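Local coordinates for hypothetical protein XCC3642 (Xanthomonas campestris pv. campestris, PDB 2E12) that is of unknown function but adopts a variant of the Sm-like fold, a small beta-barrel architecture often used by RNA-associated proteins, at residues 2-7 and 53-58; 20-25 and 47-52; 26-31 and 42-47; 32-37 and 88-93; 62-67 and 82-87. All coordinates share one frame; numbering follows the deposited sequence.

How the interactions relate
The five contacts illustrate how a small Sm-like fold closes its sheets with different chemistry at each place. Interaction 5 is the buried one, its centre about 4 Å from that of the chain, and interaction 3 is a surface contact; the others are partly buried. Interactions 1, 2 and 3 all use strand 44-55, bringing the N-terminal tail, the end of helix 12-23 and the start of strand 30-35 to it. Interactions 3 and 4 share strand 30-35, and 4 and 5 share strand 86-91. Backbone hydrogen bonds dominate 3 and 4, interaction 2 has none across its segments and rests on van der Waals packing, and interactions 1 and 5 add side chains laid over flat groups.

Interaction 1: 2-7 and 53-58; sequences PKYAPH and TYRDEQ
The backbone O of Arg55 receives Ala5 N at 2.9 Å, the donor tilted 31° from the carbonyl plane, and Tyr4 CA adds a CA-H...O contact to the same oxygen. A second bond runs the other way, Arg55 N to Lys3 O at 3.1 Å, so that Tyr4 and Arg55 form a single beta bridge. Water 1 extends the link, accepting from Lys3 N and donating to Thr53 O. The Arg55 side chain, extended from CG to NE, runs beside Tyr4 in the same direction: its CB lies over a face of the phenol ring, 4.1 Å from the centroid, a CH-pi contact. Farther out, Pro2 CG sits over the centre of the guanidinium, 3.5 Å from Arg55 CZ. Glu59 takes both polar ends, by a salt bridge to Arg55 and a hydrogen bond to Tyr4 OH. Ala5 CB meets Tyr54 CB at 3.7 Å. The N-terminal tail thereby lies along the end of strand 44-55, ahead of helix 12-23, with Ala5 reaching Trp82 of strand 79-82.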
# COMPACT_ATOMS: atom_id res chain seq x y z
N PRO A 2 -19.10 -19.54 0.58
CA PRO A 2 -18.37 -18.44 1.22
C PRO A 2 -17.36 -18.87 2.28
O PRO A 2 -17.61 -19.78 3.06
CB PRO A 2 -19.48 -17.58 1.84
CG PRO A 2 -20.78 -18.13 1.26
CD PRO A 2 -20.48 -19.59 1.09
N LYS A 3 -16.21 -18.21 2.31
CA LYS A 3 -15.20 -18.49 3.33
C LYS A 3 -15.43 -17.37 4.34
O LYS A 3 -15.62 -16.22 3.95
CB LYS A 3 -13.80 -18.41 2.73
CG LYS A 3 -13.58 -19.32 1.54
CD LYS A 3 -12.15 -19.26 1.06
CE LYS A 3 -11.91 -20.20 -0.11
NZ LYS A 3 -10.48 -20.18 -0.54
N TYR A 4 -15.45 -17.71 5.62
CA TYR A 4 -15.69 -16.71 6.67
C TYR A 4 -14.43 -16.34 7.45
O TYR A 4 -13.57 -17.18 7.72
CB TYR A 4 -16.76 -17.22 7.65
CG TYR A 4 -18.15 -17.32 7.03
CD1 TYR A 4 -18.45 -18.34 6.11
CD2 TYR A 4 -19.14 -16.37 7.30
CE1 TYR A 4 -19.71 -18.39 5.48
CE2 TYR A 4 -20.40 -16.42 6.67
CZ TYR A 4 -20.67 -17.43 5.76
OH TYR A 4 -21.90 -17.46 5.11
N ALA A 5 -14.31 -15.05 7.78
CA ALA A 5 -13.17 -14.55 8.53
C ALA A 5 -13.69 -13.71 9.68
O ALA A 5 -14.77 -13.14 9.61
CB ALA A 5 -12.26 -13.70 7.62
N PRO A 6 -12.92 -13.65 10.78
CA PRO A 6 -13.30 -12.87 11.96
C PRO A 6 -13.56 -11.38 11.68
O PRO A 6 -14.42 -10.78 12.32
CB PRO A 6 -12.12 -13.10 12.92
CG PRO A 6 -11.01 -13.68 12.04
CD PRO A 6 -11.77 -14.51 11.07
N HIS A 7 -12.82 -10.79 10.73
CA HIS A 7 -13.00 -9.38 10.35
C HIS A 7 -12.70 -9.22 8.86
O HIS A 7 -11.92 -9.99 8.31
CB HIS A 7 -12.04 -8.46 11.13
CG HIS A 7 -12.07 -8.63 12.61
ND1 HIS A 7 -11.43 -9.67 13.26
CD2 HIS A 7 -12.66 -7.89 13.58
CE1 HIS A 7 -11.61 -9.55 14.56
NE2 HIS A 7 -12.35 -8.49 14.78
N THR A 53 -11.35 -12.11 -0.63
CA THR A 53 -12.67 -11.69 -0.16
C THR A 53 -13.28 -12.74 0.78
O THR A 53 -13.28 -13.94 0.49
CB THR A 53 -13.64 -11.50 -1.34
OG1 THR A 53 -13.11 -10.54 -2.26
CG2 THR A 53 -15.00 -11.02 -0.84
N TYR A 54 -13.81 -12.28 1.90
CA TYR A 54 -14.43 -13.18 2.89
C TYR A 54 -15.72 -12.56 3.41
O TYR A 54 -16.07 -11.45 3.02
CB TYR A 54 -13.48 -13.38 4.09
CG TYR A 54 -12.16 -14.04 3.78
CD1 TYR A 54 -12.05 -15.42 3.67
CD2 TYR A 54 -10.99 -13.28 3.63
CE1 TYR A 54 -10.83 -16.04 3.42
CE2 TYR A 54 -9.77 -13.88 3.39
CZ TYR A 54 -9.69 -15.26 3.28
OH TYR A 54 -8.47 -15.86 3.05
N ARG A 55 -16.42 -13.29 4.28
CA ARG A 55 -17.65 -12.84 4.93
C ARG A 55 -17.46 -12.92 6.44
O ARG A 55 -16.84 -13.87 6.94
CB ARG A 55 -18.86 -13.74 4.63
CG ARG A 55 -19.52 -13.60 3.29
CD ARG A 55 -20.88 -14.29 3.36
NE ARG A 55 -21.49 -14.51 2.06
CZ ARG A 55 -22.61 -15.19 1.86
NH1 ARG A 55 -23.25 -15.73 2.89
NH2 ARG A 55 -23.06 -15.38 0.63
N ASP A 56 -18.00 -11.95 7.16
CA ASP A 56 -17.93 -12.00 8.62
C ASP A 56 -19.24 -12.62 9.10
O ASP A 56 -20.10 -13.00 8.29
CB ASP A 56 -17.71 -10.62 9.24
CG ASP A 56 -18.72 -9.58 8.77
OD1 ASP A 56 -19.87 -9.92 8.44
OD2 ASP A 56 -18.35 -8.38 8.76
N GLU A 57 -19.41 -12.73 10.41
CA GLU A 57 -20.60 -13.32 10.98
C GLU A 57 -21.91 -12.62 10.60
O GLU A 57 -22.94 -13.28 10.49
CB GLU A 57 -20.49 -13.38 12.49
CG GLU A 57 -21.61 -14.20 13.11
CD GLU A 57 -21.55 -14.22 14.60
OE1 GLU A 57 -20.44 -14.38 15.15
OE2 GLU A 57 -22.63 -14.09 15.23
N GLN A 58 -21.87 -11.30 10.45
CA GLN A 58 -23.06 -10.52 10.08
C GLN A 58 -23.32 -10.66 8.59
O GLN A 58 -24.25 -10.05 8.05
CB GLN A 58 -22.86 -9.04 10.44
CG GLN A 58 -23.16 -8.69 11.90
CD GLN A 58 -22.64 -7.32 12.32
OE1 GLN A 58 -22.83 -6.31 11.62
NE2 GLN A 58 -21.99 -7.26 13.48
O HOH W 1 -15.51 -16.02 0.58

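Interaction 2: 20-25 and 47-52; sequences HWVKLL and VRPTIQ
Val22 brings the most surface to this contact, and its two methyls have different partners. CG1, anti to the backbone N (chi1 179°), approaches the backbone O of Pro49 at 3.4 Å and also meets the aliphatic CG of Arg48 at 4.1 Å, where the two side chains cross at about a right angle. CG2 takes the other direction and rests against Ile51, 4.0 Å from its CG1 and equally near its CD1. The valine is thus a branched wedge whose arms serve successive parts of residues 47-52. Pro49, next in buried surface, touches both the helix and the chain leaving it. Its CG lies 4.5 Å from Val22 CG2, a loose touch, whereas its CD comes to 3.4 Å from the backbone O of Leu25. In Sm-like folds an N-terminal helix commonly accompanies a strongly bent antiparallel barrel, and here the last turn of helix 12-23 packs against the interrupted middle of strand 44-55. No hydrogen bond joins the two segments, and Leu25 O is buried by the contact without a polar partner in the model. Leu25 CB adds a 4.3 Å contact to Pro49 CD. Met83 packs on both Val22 and Pro49, while Arg48 directs its charged end to Asp26 in a salt bridge. Elsewhere on the helix, His20 hydrogen-bonds to Gln12 and Glu19 of the second subunit.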
# COMPACT_ATOMS: atom_id res chain seq x y z
N HIS A 20 0.68 -3.88 1.04
CA HIS A 20 2.10 -3.60 1.29
C HIS A 20 2.74 -4.73 2.10
O HIS A 20 3.90 -5.06 1.89
CB HIS A 20 2.25 -2.27 2.04
CG HIS A 20 3.68 -1.90 2.32
ND1 HIS A 20 4.59 -1.65 1.32
CD2 HIS A 20 4.35 -1.73 3.48
CE1 HIS A 20 5.76 -1.36 1.85
NE2 HIS A 20 5.64 -1.40 3.17
N TRP A 21 1.98 -5.33 3.01
CA TRP A 21 2.48 -6.43 3.84
C TRP A 21 2.88 -7.63 3.00
O TRP A 21 3.87 -8.31 3.30
CB TRP A 21 1.41 -6.87 4.86
CG TRP A 21 1.15 -5.89 5.98
CD1 TRP A 21 0.02 -5.80 6.73
CD2 TRP A 21 2.05 -4.89 6.48
NE1 TRP A 21 0.15 -4.81 7.67
CE2 TRP A 21 1.38 -4.23 7.54
CE3 TRP A 21 3.34 -4.48 6.14
CZ2 TRP A 21 1.97 -3.18 8.26
CZ3 TRP A 21 3.93 -3.44 6.85
CH2 TRP A 21 3.24 -2.80 7.90
N VAL A 22 2.10 -7.91 1.96
CA VAL A 22 2.41 -9.03 1.08
C VAL A 22 3.77 -8.80 0.43
O VAL A 22 4.60 -9.70 0.37
CB VAL A 22 1.32 -9.19 -0.01
CG1 VAL A 22 1.65 -10.35 -0.95
CG2 VAL A 22 -0.04 -9.42 0.65
N LYS A 23 4.00 -7.58 -0.03
CA LYS A 23 5.25 -7.18 -0.66
C LYS A 23 6.44 -7.43 0.26
O LYS A 23 7.56 -7.68 -0.19
CB LYS A 23 5.20 -5.70 -1.03
CG LYS A 23 4.32 -5.37 -2.23
CD LYS A 23 5.01 -5.73 -3.53
CE LYS A 23 6.41 -5.13 -3.57
NZ LYS A 23 6.40 -3.71 -3.11
N LEU A 24 6.20 -7.35 1.57
CA LEU A 24 7.25 -7.55 2.55
C LEU A 24 7.25 -8.98 3.12
O LEU A 24 8.10 -9.32 3.93
CB LEU A 24 7.10 -6.54 3.68
CG LEU A 24 7.09 -5.07 3.25
CD1 LEU A 24 6.88 -4.19 4.48
CD2 LEU A 24 8.39 -4.72 2.55
N LEU A 25 6.31 -9.81 2.68
CA LEU A 25 6.23 -11.18 3.18
C LEU A 25 6.33 -12.19 2.05
O LEU A 25 5.48 -13.08 1.91
CB LEU A 25 4.91 -11.40 3.93
CG LEU A 25 4.74 -10.72 5.28
CD1 LEU A 25 3.29 -10.80 5.73
CD2 LEU A 25 5.65 -11.39 6.30
N VAL A 47 4.43 -19.62 2.67
CA VAL A 47 4.05 -19.39 1.28
C VAL A 47 3.60 -17.93 1.16
O VAL A 47 2.99 -17.40 2.08
CB VAL A 47 2.91 -20.36 0.87
CG1 VAL A 47 1.64 -20.05 1.67
CG2 VAL A 47 2.65 -20.28 -0.62
N ARG A 48 3.91 -17.27 0.04
CA ARG A 48 3.51 -15.88 -0.13
C ARG A 48 2.00 -15.81 0.06
O ARG A 48 1.26 -16.53 -0.60
CB ARG A 48 3.87 -15.35 -1.53
CG ARG A 48 3.44 -13.90 -1.76
CD ARG A 48 3.67 -13.43 -3.20
NE ARG A 48 5.09 -13.27 -3.52
CZ ARG A 48 5.55 -12.83 -4.69
NH1 ARG A 48 4.70 -12.51 -5.66
NH2 ARG A 48 6.85 -12.72 -4.89
N PRO A 49 1.54 -14.95 0.99
CA PRO A 49 0.10 -14.84 1.24
C PRO A 49 -0.62 -14.04 0.15
O PRO A 49 0.02 -13.34 -0.64
CB PRO A 49 0.04 -14.15 2.60
CG PRO A 49 1.24 -13.26 2.56
CD PRO A 49 2.30 -14.15 1.96
N THR A 50 -1.94 -14.14 0.13
CA THR A 50 -2.74 -13.43 -0.86
C THR A 50 -3.91 -12.74 -0.18
O THR A 50 -4.45 -13.26 0.80
CB THR A 50 -3.30 -14.40 -1.91
OG1 THR A 50 -4.21 -15.30 -1.28
CG2 THR A 50 -2.17 -15.21 -2.55
N ILE A 51 -4.30 -11.58 -0.69
CA ILE A 51 -5.44 -10.86 -0.12
C ILE A 51 -6.67 -11.35 -0.87
O ILE A 51 -6.67 -11.41 -2.10
CB ILE A 51 -5.29 -9.33 -0.30
CG1 ILE A 51 -3.99 -8.85 0.36
CG2 ILE A 51 -6.48 -8.61 0.31
CD1 ILE A 51 -3.87 -9.17 1.84
N GLN A 52 -7.71 -11.72 -0.12
CA GLN A 52 -8.94 -12.24 -0.73
C GLN A 52 -10.21 -11.65 -0.12
O GLN A 52 -10.16 -10.82 0.80
CB GLN A 52 -9.02 -13.75 -0.57
CG GLN A 52 -7.80 -14.52 -1.04
CD GLN A 52 -7.78 -15.95 -0.55
OE1 GLN A 52 -8.77 -16.67 -0.67
NE2 GLN A 52 -6.66 -16.36 0.02

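Interaction 3: 26-31 and 42-47; sequences DGQERV and AGTVAV
Val45 fills the close-packed part of this contact, with CG2 at 3.2 Å from Glu29 O and CB at 3.4 Å from Asp26 O, beneath the type II turn from Asp26 to Glu29. Its CG2 also touches Val31 CG2, and Leu25 and Leu67 join on the inner side. Gln28 N binds Val45 O at 2.7 Å, Val45 N meets Glu29 O nearly straight at 175°, and Val31 and Gly43 exchange two bonds of 3.1 Å between N and O. At Gly43 the chain turns a corner, sending strands 40-42 and 44-55 into different sheets, and strand 30-35 pairs across it. The outer side is looser. Arg30 CG only approaches Thr44 OG1, at 3.9 Å, and exposed Gln28 bends at chi2 (-60°) to bring its amide back toward residues 45-46. There NE2 bonds to Ala46 O at 3.1 Å, from above the carbonyl plane. The polar part thus rests on backbone bonds plus one side-chain amide at the turn end, with Val45 and Val31 buried on the other side.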
# COMPACT_ATOMS: atom_id res chain seq x y z
N ASP A 26 7.38 -12.08 1.23
CA ASP A 26 7.54 -13.00 0.13
C ASP A 26 7.76 -14.44 0.61
O ASP A 26 8.30 -14.68 1.69
CB ASP A 26 8.70 -12.56 -0.77
CG ASP A 26 8.72 -13.29 -2.09
OD1 ASP A 26 9.76 -13.25 -2.79
OD2 ASP A 26 7.68 -13.92 -2.45
N GLY A 27 7.32 -15.40 -0.20
CA GLY A 27 7.48 -16.80 0.15
C GLY A 27 8.89 -17.16 0.59
O GLY A 27 9.87 -16.79 -0.07
N GLN A 28 8.98 -17.86 1.73
CA GLN A 28 10.23 -18.34 2.32
C GLN A 28 11.17 -17.30 2.93
O GLN A 28 12.27 -17.63 3.34
CB GLN A 28 11.02 -19.18 1.29
CG GLN A 28 10.36 -20.50 0.91
CD GLN A 28 10.17 -21.43 2.11
OE1 GLN A 28 11.13 -21.96 2.66
NE2 GLN A 28 8.92 -21.63 2.51
N GLU A 29 10.74 -16.04 2.99
CA GLU A 29 11.59 -14.99 3.56
C GLU A 29 11.52 -15.03 5.08
O GLU A 29 10.45 -15.26 5.66
CB GLU A 29 11.13 -13.62 3.05
CG GLU A 29 12.09 -12.46 3.32
CD GLU A 29 13.26 -12.39 2.35
OE1 GLU A 29 14.41 -12.59 2.81
OE2 GLU A 29 13.04 -12.12 1.14
N ARG A 30 12.66 -14.81 5.73
CA ARG A 30 12.71 -14.82 7.19
C ARG A 30 12.44 -13.41 7.68
O ARG A 30 13.11 -12.46 7.27
CB ARG A 30 14.08 -15.29 7.65
CG ARG A 30 14.29 -16.79 7.51
CD ARG A 30 15.75 -17.16 7.74
NE ARG A 30 16.20 -16.89 9.10
CZ ARG A 30 17.46 -16.63 9.42
NH1 ARG A 30 18.38 -16.61 8.47
NH2 ARG A 30 17.80 -16.40 10.68
N VAL A 31 11.45 -13.27 8.56
CA VAL A 31 11.09 -11.96 9.07
C VAL A 31 10.64 -12.01 10.51
O VAL A 31 10.42 -13.09 11.08
CB VAL A 31 9.95 -11.35 8.23
CG1 VAL A 31 10.35 -11.27 6.77
CG2 VAL A 31 8.70 -12.20 8.38
N ALA A 42 8.31 -14.57 14.94
CA ALA A 42 9.41 -14.57 14.00
C ALA A 42 9.51 -15.95 13.38
O ALA A 42 9.19 -16.94 14.04
CB ALA A 42 10.70 -14.23 14.71
N GLY A 43 9.93 -16.01 12.13
CA GLY A 43 10.06 -17.29 11.47
C GLY A 43 10.13 -17.18 9.97
O GLY A 43 10.50 -16.13 9.43
N THR A 44 9.77 -18.26 9.30
CA THR A 44 9.79 -18.26 7.85
C THR A 44 8.39 -18.25 7.24
O THR A 44 7.51 -19.00 7.66
CB THR A 44 10.55 -19.49 7.30
OG1 THR A 44 11.77 -19.68 8.02
CG2 THR A 44 10.89 -19.28 5.83
N VAL A 45 8.19 -17.35 6.28
CA VAL A 45 6.93 -17.24 5.55
C VAL A 45 6.79 -18.56 4.78
O VAL A 45 7.53 -18.79 3.83
CB VAL A 45 6.96 -16.09 4.53
CG1 VAL A 45 5.62 -16.01 3.78
CG2 VAL A 45 7.27 -14.77 5.23
N ALA A 46 5.83 -19.40 5.16
CA ALA A 46 5.64 -20.69 4.48
C ALA A 46 5.34 -20.53 3.00
O ALA A 46 5.91 -21.21 2.16
CB ALA A 46 4.52 -21.48 5.16
N VAL A 47 4.43 -19.62 2.67
CA VAL A 47 4.05 -19.39 1.28
C VAL A 47 3.60 -17.93 1.16
O VAL A 47 2.99 -17.40 2.08
CB VAL A 47 2.91 -20.36 0.87
CG1 VAL A 47 1.64 -20.05 1.67
CG2 VAL A 47 2.65 -20.28 -0.62

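Interaction 4: 32-37 and 88-93; sequences RIELDD and AVHPMP
Glu34 lies alongside Ala88 in an antiparallel pairing of the Sm-like fold, where the axes of 32-35 and 88-91 come within 4.7 Å, their directions 167° apart. From its start the Glu34 side chain follows the methyl of its partner: CB is 3.6 Å from Ala88 CB, CG stays about as near, and CD again lies 3.6 Å from that methyl. Because the chain is extended beyond CG (chi2 -166°), the carboxylate continues over the same small side chain, with OE2 near the methyl and OE1 turned to the edge of the His90 ring, where OE1 and His90 CD2 are 4.4 Å apart. Without forming a salt bridge, the carboxylate could still favour a protonated imidazole. Beneath these side chains the backbones alternate as expected. Arg32 and His90 exchange two bonds, as do Glu34 and Ala88, and Ile33 and Val89 form the non-hydrogen-bonded pair between them. That pair faces the interior: Leu24 and Leu25 pack on Val89, and Ile33 has Ile41 of the neighbouring strand 40-42 beside it. Of the four backbone bonds the shortest is Glu34 N to Ala88 O, at 2.8 Å and nearly straight at 178°.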
# COMPACT_ATOMS: atom_id res chain seq x y z
N ARG A 32 10.53 -10.83 11.11
CA ARG A 32 10.04 -10.71 12.48
C ARG A 32 8.84 -9.80 12.28
O ARG A 32 8.94 -8.79 11.59
CB ARG A 32 11.07 -10.03 13.38
CG ARG A 32 11.01 -10.45 14.84
CD ARG A 32 12.34 -10.16 15.53
NE ARG A 32 12.85 -8.83 15.21
CZ ARG A 32 12.24 -7.69 15.53
NH1 ARG A 32 11.09 -7.71 16.19
NH2 ARG A 32 12.77 -6.53 15.18
N ILE A 33 7.72 -10.17 12.88
CA ILE A 33 6.48 -9.43 12.72
C ILE A 33 5.95 -8.78 13.99
O ILE A 33 5.99 -9.39 15.06
CB ILE A 33 5.39 -10.36 12.17
CG1 ILE A 33 5.89 -11.02 10.88
CG2 ILE A 33 4.10 -9.59 11.93
CD1 ILE A 33 4.98 -12.11 10.36
N GLU A 34 5.46 -7.55 13.87
CA GLU A 34 4.86 -6.84 15.00
C GLU A 34 3.34 -6.93 14.84
O GLU A 34 2.80 -6.55 13.80
CB GLU A 34 5.30 -5.37 15.02
CG GLU A 34 6.78 -5.15 15.29
CD GLU A 34 7.10 -3.70 15.63
OE1 GLU A 34 8.30 -3.35 15.74
OE2 GLU A 34 6.15 -2.90 15.79
N LEU A 35 2.66 -7.45 15.87
CA LEU A 35 1.21 -7.62 15.88
C LEU A 35 0.52 -6.56 16.75
O LEU A 35 1.12 -6.06 17.69
CB LEU A 35 0.86 -9.01 16.40
CG LEU A 35 1.39 -10.21 15.60
CD1 LEU A 35 1.33 -11.46 16.44
CD2 LEU A 35 0.58 -10.36 14.32
N ASP A 36 -0.74 -6.26 16.45
CA ASP A 36 -1.49 -5.24 17.20
C ASP A 36 -1.90 -5.57 18.63
O ASP A 36 -2.59 -4.78 19.28
CB ASP A 36 -2.73 -4.79 16.40
CG ASP A 36 -3.77 -5.89 16.25
OD1 ASP A 36 -3.61 -6.97 16.85
OD2 ASP A 36 -4.77 -5.67 15.54
N ASP A 37 -1.48 -6.73 19.14
CA ASP A 37 -1.78 -7.13 20.51
C ASP A 37 -0.52 -7.00 21.37
O ASP A 37 -0.50 -7.40 22.54
CB ASP A 37 -2.27 -8.58 20.52
CG ASP A 37 -1.15 -9.56 20.28
OD1 ASP A 37 -0.27 -9.25 19.45
OD2 ASP A 37 -1.17 -10.64 20.91
N ALA A 88 3.85 -4.19 11.79
CA ALA A 88 5.17 -3.97 11.20
C ALA A 88 5.80 -5.29 10.76
O ALA A 88 5.54 -6.34 11.34
CB ALA A 88 6.08 -3.26 12.20
N VAL A 89 6.65 -5.22 9.74
CA VAL A 89 7.35 -6.39 9.22
C VAL A 89 8.78 -5.99 8.89
O VAL A 89 9.00 -5.14 8.03
CB VAL A 89 6.69 -6.92 7.92
CG1 VAL A 89 7.50 -8.08 7.37
CG2 VAL A 89 5.25 -7.36 8.20
N HIS A 90 9.74 -6.60 9.58
CA HIS A 90 11.15 -6.29 9.33
C HIS A 90 11.92 -7.55 8.94
O HIS A 90 11.69 -8.63 9.49
CB HIS A 90 11.74 -5.63 10.57
CG HIS A 90 11.15 -4.28 10.86
ND1 HIS A 90 11.35 -3.19 10.04
CD2 HIS A 90 10.34 -3.86 11.85
CE1 HIS A 90 10.67 -2.16 10.51
NE2 HIS A 90 10.05 -2.54 11.61
N PRO A 91 12.84 -7.43 7.97
CA PRO A 91 13.64 -8.56 7.50
C PRO A 91 14.82 -8.92 8.41
O PRO A 91 15.09 -8.20 9.37
CB PRO A 91 14.12 -8.07 6.14
CG PRO A 91 14.41 -6.63 6.45
CD PRO A 91 13.19 -6.20 7.25
N MET A 92 15.48 -10.04 8.11
CA MET A 92 16.67 -10.54 8.82
C MET A 92 16.47 -11.55 9.97
O MET A 92 17.29 -12.46 10.14
CB MET A 92 17.53 -9.37 9.31
CG MET A 92 18.92 -9.77 9.81
SD MET A 92 19.90 -10.64 8.58
CE MET A 92 20.99 -9.37 8.04
N PRO A 93 15.40 -11.40 10.77
CA PRO A 93 15.22 -12.37 11.86
C PRO A 93 14.50 -13.64 11.39
O PRO A 93 13.64 -14.14 12.13
CB PRO A 93 14.40 -11.59 12.87
CG PRO A 93 13.57 -10.72 12.00
CD PRO A 93 14.55 -10.22 10.99

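Interaction 5: 62-67 and 82-87; sequences GSNGQL and WMDRIV
Gln66 and Trp82 form an antiparallel non-hydrogen-bonded pair, and beside it Met83 N gives a nearly straight bond of 2.9 Å to Gly65 O, just as residues 83-85 begin a 3-10 turn. Over the indole lies the side chain of Gln66. Its CG stands above one face of the six-membered ring, 3.5 Å from the centroid, in a CH-pi contact displaced toward the rim. The chain then runs on in the same direction as the tryptophan, extended (chi2 178°), and carries its amide 18° from parallel with the ring, Gln66 CD being 3.3 Å from Trp82 CH2. Tyr54 secures this amide, taking a hydrogen bond from Gln66 NE2 through its OH while its ring meets Trp82 edge-to-face. The Asn64 side chain crosses that of Trp82 at about a right angle, its amide plane 55° from the ring. Asn64 OD1 accepts Gly65 N at 2.7 Å, a local bond approached from the side of the C=O, and its ND2 is bonded to His7 O. Toward the interior Leu67 CB packs on Met83 CG at 4.0 Å, and Leu67 CD2 meets Ile86 CD1 at 4.1 Å. Met83 also reaches Trp21 and Val22 of helix 12-23. Chemically the contact has two halves: the amides of Asn64 and Gln66 find polar partners beside the indole, and Leu67, Ile86 and Met83 pack between the two sheets, with Met83 reaching the helix.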
# COMPACT_ATOMS: atom_id res chain seq x y z
N GLY A 62 -15.65 -8.43 2.55
CA GLY A 62 -14.52 -7.50 2.59
C GLY A 62 -13.19 -8.19 2.37
O GLY A 62 -13.14 -9.40 2.13
N SER A 63 -12.09 -7.44 2.47
CA SER A 63 -10.77 -8.03 2.25
C SER A 63 -10.01 -8.38 3.52
O SER A 63 -10.23 -7.80 4.58
CB SER A 63 -9.93 -7.08 1.40
OG SER A 63 -10.47 -6.97 0.10
N ASN A 64 -9.11 -9.34 3.38
CA ASN A 64 -8.25 -9.81 4.47
C ASN A 64 -7.34 -10.90 3.90
O ASN A 64 -7.37 -11.17 2.71
CB ASN A 64 -9.09 -10.39 5.61
CG ASN A 64 -8.40 -10.28 6.95
OD1 ASN A 64 -7.17 -10.21 7.03
ND2 ASN A 64 -9.18 -10.29 8.01
N GLY A 65 -6.53 -11.52 4.76
CA GLY A 65 -5.63 -12.57 4.31
C GLY A 65 -5.11 -13.44 5.44
O GLY A 65 -5.13 -13.04 6.61
N GLN A 66 -4.64 -14.63 5.10
CA GLN A 66 -4.12 -15.56 6.09
C GLN A 66 -2.66 -15.84 5.81
O GLN A 66 -2.28 -16.14 4.67
CB GLN A 66 -4.93 -16.87 6.07
CG GLN A 66 -6.40 -16.66 6.46
CD GLN A 66 -7.23 -17.93 6.39
OE1 GLN A 66 -7.07 -18.82 7.22
NE2 GLN A 66 -8.09 -18.03 5.39
N LEU A 67 -1.85 -15.75 6.86
CA LEU A 67 -0.40 -15.97 6.80
C LEU A 67 -0.00 -17.17 7.66
O LEU A 67 -0.48 -17.32 8.78
CB LEU A 67 0.32 -14.73 7.32
CG LEU A 67 1.84 -14.73 7.51
CD1 LEU A 67 2.53 -14.80 6.17
CD2 LEU A 67 2.25 -13.46 8.24
N TRP A 82 -4.26 -14.00 10.96
CA TRP A 82 -4.98 -13.17 10.00
C TRP A 82 -4.13 -11.91 9.89
O TRP A 82 -3.70 -11.35 10.90
CB TRP A 82 -6.40 -12.86 10.49
CG TRP A 82 -7.30 -14.06 10.46
CD1 TRP A 82 -7.52 -14.94 11.48
CD2 TRP A 82 -8.04 -14.55 9.34
NE1 TRP A 82 -8.35 -15.95 11.07
CE2 TRP A 82 -8.69 -15.73 9.76
CE3 TRP A 82 -8.23 -14.10 8.03
CZ2 TRP A 82 -9.51 -16.49 8.90
CZ3 TRP A 82 -9.04 -14.85 7.17
CH2 TRP A 82 -9.67 -16.03 7.62
N MET A 83 -3.88 -11.48 8.66
CA MET A 83 -3.02 -10.32 8.41
C MET A 83 -3.45 -8.94 8.89
O MET A 83 -2.61 -8.05 9.00
CB MET A 83 -2.67 -10.28 6.92
CG MET A 83 -1.63 -11.33 6.53
SD MET A 83 -1.56 -11.71 4.77
CE MET A 83 -0.50 -10.39 4.18
N ASP A 84 -4.74 -8.73 9.18
CA ASP A 84 -5.17 -7.42 9.67
C ASP A 84 -4.61 -7.13 11.07
O ASP A 84 -4.76 -6.02 11.59
CB ASP A 84 -6.70 -7.34 9.72
CG ASP A 84 -7.33 -8.46 10.54
OD1 ASP A 84 -8.52 -8.32 10.91
OD2 ASP A 84 -6.65 -9.47 10.80
N ARG A 85 -3.96 -8.12 11.66
CA ARG A 85 -3.38 -7.97 13.00
C ARG A 85 -1.94 -7.44 12.97
O ARG A 85 -1.36 -7.14 14.02
CB ARG A 85 -3.40 -9.32 13.72
CG ARG A 85 -4.75 -10.04 13.69
CD ARG A 85 -5.80 -9.40 14.60
NE ARG A 85 -6.19 -8.05 14.19
CZ ARG A 85 -7.09 -7.31 14.82
NH1 ARG A 85 -7.71 -7.78 15.89
NH2 ARG A 85 -7.38 -6.10 14.37
N ILE A 86 -1.37 -7.31 11.78
CA ILE A 86 0.01 -6.84 11.63
C ILE A 86 0.21 -5.34 11.68
O ILE A 86 -0.54 -4.58 11.08
CB ILE A 86 0.63 -7.36 10.31
CG1 ILE A 86 0.78 -8.88 10.40
CG2 ILE A 86 1.97 -6.64 10.04
CD1 ILE A 86 1.24 -9.56 9.13
N VAL A 87 1.27 -4.93 12.38
CA VAL A 87 1.63 -3.52 12.55
C VAL A 87 2.99 -3.19 11.91
O VAL A 87 3.25 -2.05 11.53
CB VAL A 87 1.69 -3.17 14.06
CG1 VAL A 87 1.97 -1.70 14.25
CG2 VAL A 87 0.38 -3.56 14.72